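Local coordinates for sesquisabinene B synthase 2 (Santalum album, PDB 6A2A), which probably cyclises farnesyl diphosphate to sesquisabinene B, as a magnesium-dependent terpene synthase of sandalwood, at residues A[85-88]-A[89-93]; A[225-228]-A[229-232]. All blocks are in the same frame, centred on the assembly; numbering follows the deposited sequence.

Interaction 1 (A[85-88]-A[89-93])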
ATOM      1  N   ILE A  85      14.180 -37.968   5.858  1.00 27.52           N
ATOM      2  CA  ILE A  85      14.436 -36.620   5.263  1.00 26.72           C
ATOM      3  C   ILE A  85      13.585 -36.433   3.989  1.00 24.73           C
ATOM      4  O   ILE A  85      13.246 -35.277   3.662  1.00 27.29           O
ATOM      5  CB  ILE A  85      15.941 -36.386   5.013  1.00 29.82           C
ATOM      6  CG1 ILE A  85      16.543 -37.418   4.069  1.00 29.54           C
ATOM      7  CG2 ILE A  85      16.709 -36.312   6.326  1.00 31.19           C
ATOM      8  CD1 ILE A  85      17.849 -37.000   3.449  1.00 37.46           C
ATOM      9  N   ASP A  86      13.217 -37.492   3.286  1.00 25.06           N
ATOM     10  CA  ASP A  86      12.220 -37.429   2.176  1.00 24.49           C
ATOM     11  C   ASP A  86      10.876 -36.964   2.715  1.00 26.39           C
ATOM     12  O   ASP A  86      10.266 -36.101   2.172  1.00 23.33           O
ATOM     13  CB  ASP A  86      12.138 -38.712   1.390  1.00 25.55           C
ATOM     14  CG  ASP A  86      11.407 -38.540   0.046  1.00 28.13           C
ATOM     15  OD1 ASP A  86      11.745 -37.523  -0.648  1.00 28.52           O
ATOM     16  OD2 ASP A  86      10.579 -39.423  -0.341  1.00 23.20           O
ATOM     17  N   THR A  87      10.469 -37.499   3.871  1.00 24.55           N
ATOM     18  CA  THR A  87       9.239 -37.085   4.585  1.00 23.28           C
ATOM     19  C   THR A  87       9.293 -35.628   5.029  1.00 23.54           C
ATOM     20  O   THR A  87       8.329 -34.868   4.847  1.00 22.41           O
ATOM     21  CB  THR A  87       9.026 -38.010   5.816  1.00 24.04           C
ATOM     22  OG1 THR A  87       8.948 -39.325   5.296  1.00 24.41           O
ATOM     23  CG2 THR A  87       7.773 -37.691   6.575  1.00 21.69           C
ATOM     24  N   VAL A  88      10.416 -35.204   5.564  1.00 22.78           N
ATOM     25  CA  VAL A  88      10.581 -33.821   5.997  1.00 24.82           C
ATOM     26  C   VAL A  88      10.368 -32.875   4.798  1.00 20.05           C
ATOM     27  O   VAL A  88       9.700 -31.896   4.886  1.00 21.88           O
ATOM     28  CB  VAL A  88      12.003 -33.577   6.601  1.00 25.33           C
ATOM     29  CG1 VAL A  88      12.278 -32.119   6.853  1.00 24.61           C
ATOM     30  CG2 VAL A  88      12.197 -34.322   7.887  1.00 26.85           C
ATOM     31  N   ARG A  89      10.969 -33.220   3.693  1.00 21.05           N
ATOM     32  CA  ARG A  89      10.867 -32.418   2.475  1.00 21.17           C
ATOM     33  C   ARG A  89       9.441 -32.347   1.989  1.00 22.03           C
ATOM     34  O   ARG A  89       8.916 -31.333   1.669  1.00 19.97           O
ATOM     35  CB  ARG A  89      11.719 -33.048   1.394  1.00 20.43           C
ATOM     36  CG  ARG A  89      11.568 -32.451   0.011  1.00 20.15           C
ATOM     37  CD  ARG A  89      10.526 -33.156  -0.804  1.00 20.47           C
ATOM     38  NE  ARG A  89      10.330 -32.606  -2.132  1.00 21.06           N
ATOM     39  CZ  ARG A  89      10.989 -32.982  -3.201  1.00 21.45           C
ATOM     40  NH1 ARG A  89      11.908 -33.904  -3.125  1.00 22.71           N
ATOM     41  NH2 ARG A  89      10.713 -32.449  -4.358  1.00 22.12           N
ATOM     42  N   ARG A  90       8.813 -33.501   2.017  1.00 21.37           N
ATOM     43  CA  ARG A  90       7.480 -33.670   1.503  1.00 22.65           C
ATOM     44  C   ARG A  90       6.390 -32.998   2.340  1.00 20.94           C
ATOM     45  O   ARG A  90       5.409 -32.562   1.857  1.00 19.60           O
ATOM     46  CB  ARG A  90       7.237 -35.123   1.195  1.00 25.65           C
ATOM     47  CG  ARG A  90       6.135 -35.302   0.248  1.00 30.06           C
ATOM     48  CD  ARG A  90       6.082 -36.657  -0.364  1.00 32.41           C
ATOM     49  NE  ARG A  90       4.990 -36.695  -1.294  1.00 26.32           N
ATOM     50  CZ  ARG A  90       4.789 -37.684  -2.137  1.00 28.50           C
ATOM     51  NH1 ARG A  90       5.601 -38.704  -2.122  1.00 25.29           N
ATOM     52  NH2 ARG A  90       3.796 -37.642  -2.996  1.00 25.61           N
ATOM     53  N   LEU A  91       6.689 -32.818   3.612  1.00 18.59           N
ATOM     54  CA  LEU A  91       5.866 -32.097   4.521  1.00 19.27           C
ATOM     55  C   LEU A  91       6.051 -30.556   4.391  1.00 18.51           C
ATOM     56  O   LEU A  91       5.424 -29.834   5.097  1.00 22.57           O
ATOM     57  CB  LEU A  91       6.183 -32.520   5.957  1.00 21.69           C
ATOM     58  CG  LEU A  91       5.670 -33.887   6.351  1.00 22.42           C
ATOM     59  CD1 LEU A  91       6.268 -34.334   7.659  1.00 21.66           C
ATOM     60  CD2 LEU A  91       4.159 -33.955   6.361  1.00 21.24           C
ATOM     61  N   GLY A  92       6.959 -30.104   3.530  1.00 20.15           N
ATOM     62  CA  GLY A  92       7.223 -28.722   3.277  1.00 19.89           C
ATOM     63  C   GLY A  92       8.143 -28.076   4.287  1.00 23.95           C
ATOM     64  O   GLY A  92       8.138 -26.898   4.443  1.00 22.91           O
ATOM     65  N   LEU A  93       8.961 -28.889   4.931  1.00 25.19           N
ATOM     66  CA  LEU A  93       9.814 -28.414   5.994  1.00 26.78           C
ATOM     67  C   LEU A  93      11.297 -28.325   5.725  1.00 25.69           C
ATOM     68  O   LEU A  93      12.013 -27.909   6.557  1.00 26.83           O
ATOM     69  CB  LEU A  93       9.603 -29.275   7.229  1.00 27.89           C
ATOM     70  CG  LEU A  93       8.206 -29.369   7.794  1.00 27.97           C
ATOM     71  CD1 LEU A  93       8.107 -30.510   8.792  1.00 27.36           C
ATOM     72  CD2 LEU A  93       7.790 -28.068   8.407  1.00 23.98           C
TER
HETATM   73  O   HOH W   1      13.320 -35.374  -0.986  1.00 26.33           O
HETATM   74  O   HOH W   2       7.928 -39.684  -0.604  1.00 42.48           O
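I85, D86 and T87 accept successive i+4 backbone bonds from the N-H groups of R89, R90 and L91, and the helix then ends where G92 turns to a positive phi of 82°. Two bonds run back into the last turn: L93 N reaches V88 O at 3.1 Å, and G92 N reaches R89 O at 3.0 Å. L91 N, already bonded to T87 O, also makes a weak bond to V88 O. Across this end V88 and L93 meet as apolar partners, their side chains at about a right angle. V88 CG1 stands anti to its own backbone N (chi1 171°) and touches L93 CB at 3.9 Å. Just earlier in the chain, T87 and L91 run side by side in the same direction, CG2 of T87 against CD1 of L91 at 3.8 Å, while T87 OG1 turns back to the carbonyl of E83.

The polar flank is joined through water. D86 OD1 and R89 NH1 remain 4.4 Å apart, too far for a salt bridge. One water spans them, donating to D86 OD1 at 2.7 Å and accepting from R89 NH1 in the guanidinium plane. The bend of the R89 chain at chi2 (-92°) brings the guanidinium round to this water. A second water donates to D86 OD2 and accepts from the extended R90 at its NH1, again in plane, at 2.9 Å. The direct salt-bridge partners lie on other parts of the chain: R129 for D86, E133 for R89 and E223 for R90. These tie helix 78-90 to helices 121-133 and 220-232 in the mainly helical N-terminal part of a plant terpene synthase. The positive-phi glycine, the paired backbone bonds and the apolar contact of V88 with L93 together make a Schellman motif.

Interaction 2 (A[225-228]-A[229-232])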
ATOM      1  N   ARG A 225       0.568 -29.586   1.973  1.00 22.19           N
ATOM      2  CA  ARG A 225      -0.765 -29.716   2.558  1.00 22.18           C
ATOM      3  C   ARG A 225      -1.401 -31.071   2.233  1.00 22.66           C
ATOM      4  O   ARG A 225      -2.119 -31.631   3.091  1.00 23.12           O
ATOM      5  CB  ARG A 225      -1.716 -28.634   2.049  1.00 21.90           C
ATOM      6  CG  ARG A 225      -3.071 -28.655   2.743  1.00 23.46           C
ATOM      7  CD  ARG A 225      -2.966 -28.351   4.217  1.00 24.37           C
ATOM      8  NE  ARG A 225      -4.265 -28.630   4.884  1.00 24.52           N
ATOM      9  CZ  ARG A 225      -4.662 -29.817   5.348  1.00 29.95           C
ATOM     10  NH1 ARG A 225      -3.922 -30.893   5.147  1.00 26.96           N
ATOM     11  NH2 ARG A 225      -5.787 -29.916   6.062  1.00 30.48           N
ATOM     12  N   TRP A 226      -1.225 -31.568   1.017  1.00 20.67           N
ATOM     13  CA  TRP A 226      -1.734 -32.875   0.636  1.00 20.05           C
ATOM     14  C   TRP A 226      -1.028 -33.954   1.477  1.00 22.49           C
ATOM     15  O   TRP A 226      -1.676 -34.889   2.000  1.00 21.23           O
ATOM     16  CB  TRP A 226      -1.498 -33.142  -0.842  1.00 21.08           C
ATOM     17  CG  TRP A 226      -2.029 -34.449  -1.320  1.00 21.29           C
ATOM     18  CD1 TRP A 226      -3.316 -34.716  -1.701  1.00 26.31           C
ATOM     19  CD2 TRP A 226      -1.317 -35.697  -1.391  1.00 21.86           C
ATOM     20  NE1 TRP A 226      -3.429 -36.027  -2.077  1.00 24.21           N
ATOM     21  CE2 TRP A 226      -2.216 -36.647  -1.902  1.00 24.41           C
ATOM     22  CE3 TRP A 226      -0.002 -36.091  -1.128  1.00 23.85           C
ATOM     23  CZ2 TRP A 226      -1.841 -37.974  -2.121  1.00 24.85           C
ATOM     24  CZ3 TRP A 226       0.369 -37.407  -1.353  1.00 25.27           C
ATOM     25  CH2 TRP A 226      -0.537 -38.320  -1.847  1.00 22.65           C
ATOM     26  N   PHE A 227       0.300 -33.858   1.551  1.00 19.64           N
ATOM     27  CA  PHE A 227       1.080 -34.927   2.195  1.00 22.12           C
ATOM     28  C   PHE A 227       0.878 -34.921   3.722  1.00 22.04           C
ATOM     29  O   PHE A 227       1.071 -35.992   4.338  1.00 23.80           O
ATOM     30  CB  PHE A 227       2.548 -34.814   1.808  1.00 23.42           C
ATOM     31  CG  PHE A 227       3.355 -35.964   2.316  1.00 24.27           C
ATOM     32  CD1 PHE A 227       3.152 -37.230   1.813  1.00 26.96           C
ATOM     33  CD2 PHE A 227       4.200 -35.795   3.391  1.00 24.87           C
ATOM     34  CE1 PHE A 227       3.834 -38.309   2.373  1.00 29.21           C
ATOM     35  CE2 PHE A 227       4.930 -36.852   3.894  1.00 25.42           C
ATOM     36  CZ  PHE A 227       4.728 -38.110   3.387  1.00 27.79           C
ATOM     37  N   ILE A 228       0.564 -33.807   4.339  1.00 21.57           N
ATOM     38  CA  ILE A 228       0.268 -33.815   5.787  1.00 24.42           C
ATOM     39  C   ILE A 228      -0.873 -34.820   6.063  1.00 26.83           C
ATOM     40  O   ILE A 228      -0.784 -35.622   6.989  1.00 27.13           O
ATOM     41  CB  ILE A 228      -0.041 -32.408   6.306  1.00 26.68           C
ATOM     42  CG1 ILE A 228       1.244 -31.611   6.513  1.00 27.04           C
ATOM     43  CG2 ILE A 228      -0.865 -32.458   7.583  1.00 29.05           C
ATOM     44  CD1 ILE A 228       0.996 -30.141   6.664  1.00 25.22           C
ATOM     45  N   ASP A 229      -1.922 -34.779   5.249  1.00 26.13           N
ATOM     46  CA  ASP A 229      -3.018 -35.738   5.361  1.00 28.75           C
ATOM     47  C   ASP A 229      -2.627 -37.151   5.026  1.00 33.52           C
ATOM     48  O   ASP A 229      -3.015 -38.081   5.732  1.00 31.50           O
ATOM     49  CB  ASP A 229      -4.191 -35.329   4.487  1.00 34.21           C
ATOM     50  CG  ASP A 229      -4.879 -34.108   4.985  1.00 32.55           C
ATOM     51  OD1 ASP A 229      -4.607 -33.641   6.087  1.00 36.79           O
ATOM     52  OD2 ASP A 229      -5.634 -33.588   4.199  1.00 38.26           O
ATOM     53  N   THR A 230      -1.857 -37.347   3.954  1.00 27.72           N
ATOM     54  CA  THR A 230      -1.431 -38.675   3.555  1.00 25.13           C
ATOM     55  C   THR A 230      -0.517 -39.274   4.629  1.00 25.83           C
ATOM     56  O   THR A 230      -0.676 -40.467   4.987  1.00 28.63           O
ATOM     57  CB  THR A 230      -0.753 -38.615   2.179  1.00 25.38           C
ATOM     58  OG1 THR A 230      -1.739 -38.230   1.212  1.00 26.39           O
ATOM     59  CG2 THR A 230      -0.143 -39.938   1.762  1.00 27.86           C
ATOM     60  N   TYR A 231       0.434 -38.472   5.121  1.00 23.48           N
ATOM     61  CA  TYR A 231       1.430 -38.958   6.085  1.00 27.30           C
ATOM     62  C   TYR A 231       0.766 -39.483   7.373  1.00 28.35           C
ATOM     63  O   TYR A 231       1.269 -40.445   7.998  1.00 27.81           O
ATOM     64  CB  TYR A 231       2.370 -37.833   6.498  1.00 27.13           C
ATOM     65  CG  TYR A 231       3.500 -38.248   7.394  1.00 22.88           C
ATOM     66  CD1 TYR A 231       4.273 -39.352   7.111  1.00 25.83           C
ATOM     67  CD2 TYR A 231       3.786 -37.519   8.524  1.00 25.00           C
ATOM     68  CE1 TYR A 231       5.329 -39.711   7.928  1.00 28.00           C
ATOM     69  CE2 TYR A 231       4.837 -37.861   9.352  1.00 27.18           C
ATOM     70  CZ  TYR A 231       5.592 -38.976   9.067  1.00 27.55           C
ATOM     71  OH  TYR A 231       6.625 -39.304   9.899  1.00 29.21           O
ATOM     72  N   GLU A 232      -0.271 -38.801   7.798  1.00 28.04           N
ATOM     73  CA  GLU A 232      -0.986 -39.109   9.056  1.00 31.75           C
ATOM     74  C   GLU A 232      -1.539 -40.530   8.982  1.00 35.65           C
ATOM     75  O   GLU A 232      -1.446 -41.248   9.984  1.00 34.03           O
ATOM     76  CB  GLU A 232      -2.059 -38.069   9.353  1.00 32.75           C
ATOM     77  CG  GLU A 232      -2.786 -38.342  10.665  1.00 39.15           C
ATOM     78  CD  GLU A 232      -3.610 -37.202  11.230  1.00 42.57           C
ATOM     79  OE1 GLU A 232      -3.642 -36.147  10.626  1.00 39.90           O
ATOM     80  OE2 GLU A 232      -4.248 -37.388  12.285  1.00 50.71           O
TER
HETATM   81  O   HOH W   3      -5.361 -31.433   2.052  1.00 45.03           O
HETATM   82  O   HOH W   4      -7.237 -32.125   6.390  1.00 51.35           O
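The six-membered ring of W226 carries T230 over one face, with OG1 3.2 Å above the ring plane toward the rim and CB in a CH-pi contact 4.1 Å from the centroid. T230 OG1 is bonded to K205 and, weakly, to W226 O; H209 stacks on the indole. Over one face of the F227 ring lies Y231 CB, also a CH-pi contact, while the two rings are nearly parallel but slid apart, their centroids 5.6 Å distant. The R225 guanidinium meets D229 OD1 at its edge: NH1 donates within its own plane at 3.0 Å and 173°, yet arrives from above the carboxylate, the planes being 82° apart. The R225 chain bends at chi2 (64°), which turns the guanidinium toward D229. One water bridges R225 NH2 to the same OD1; another sits over a guanidinium face, bonded to D229 OD2. With an alanine in place of R225 the D229 carboxylate would lose its charged mate, and would probably be held less firmly, by water rather than by a salt bridge. The i to i+4 pairs, a salt bridge and two CH-pi contacts among them, follow the spacing of an alpha helix, here 220-232 in the helical bundle of a plant terpene synthase.

Interactions 1 and 2 belong to neighbouring helices, 78-90 and 220-232, that are far apart in sequence but packed together, the contact centres about 11 Å apart. Their side chains interlock directly. T87 CG2 lies 3.4 Å from Y231 CE1, and R90 CG lies 3.5 Å from F227 CG. L91, just beyond the end of its helix, presses CD2 against F227 CD2 at 3.5 Å, and the same L91 CD2 meets I228 CG1 at 3.7 Å. L241 of helix 239-270 touches T87, L91, L93 and Y231, joining both contacts to a third helix. Both lie away from the magnesium-binding residues D316, D320, E394 and N460, and are structural packing.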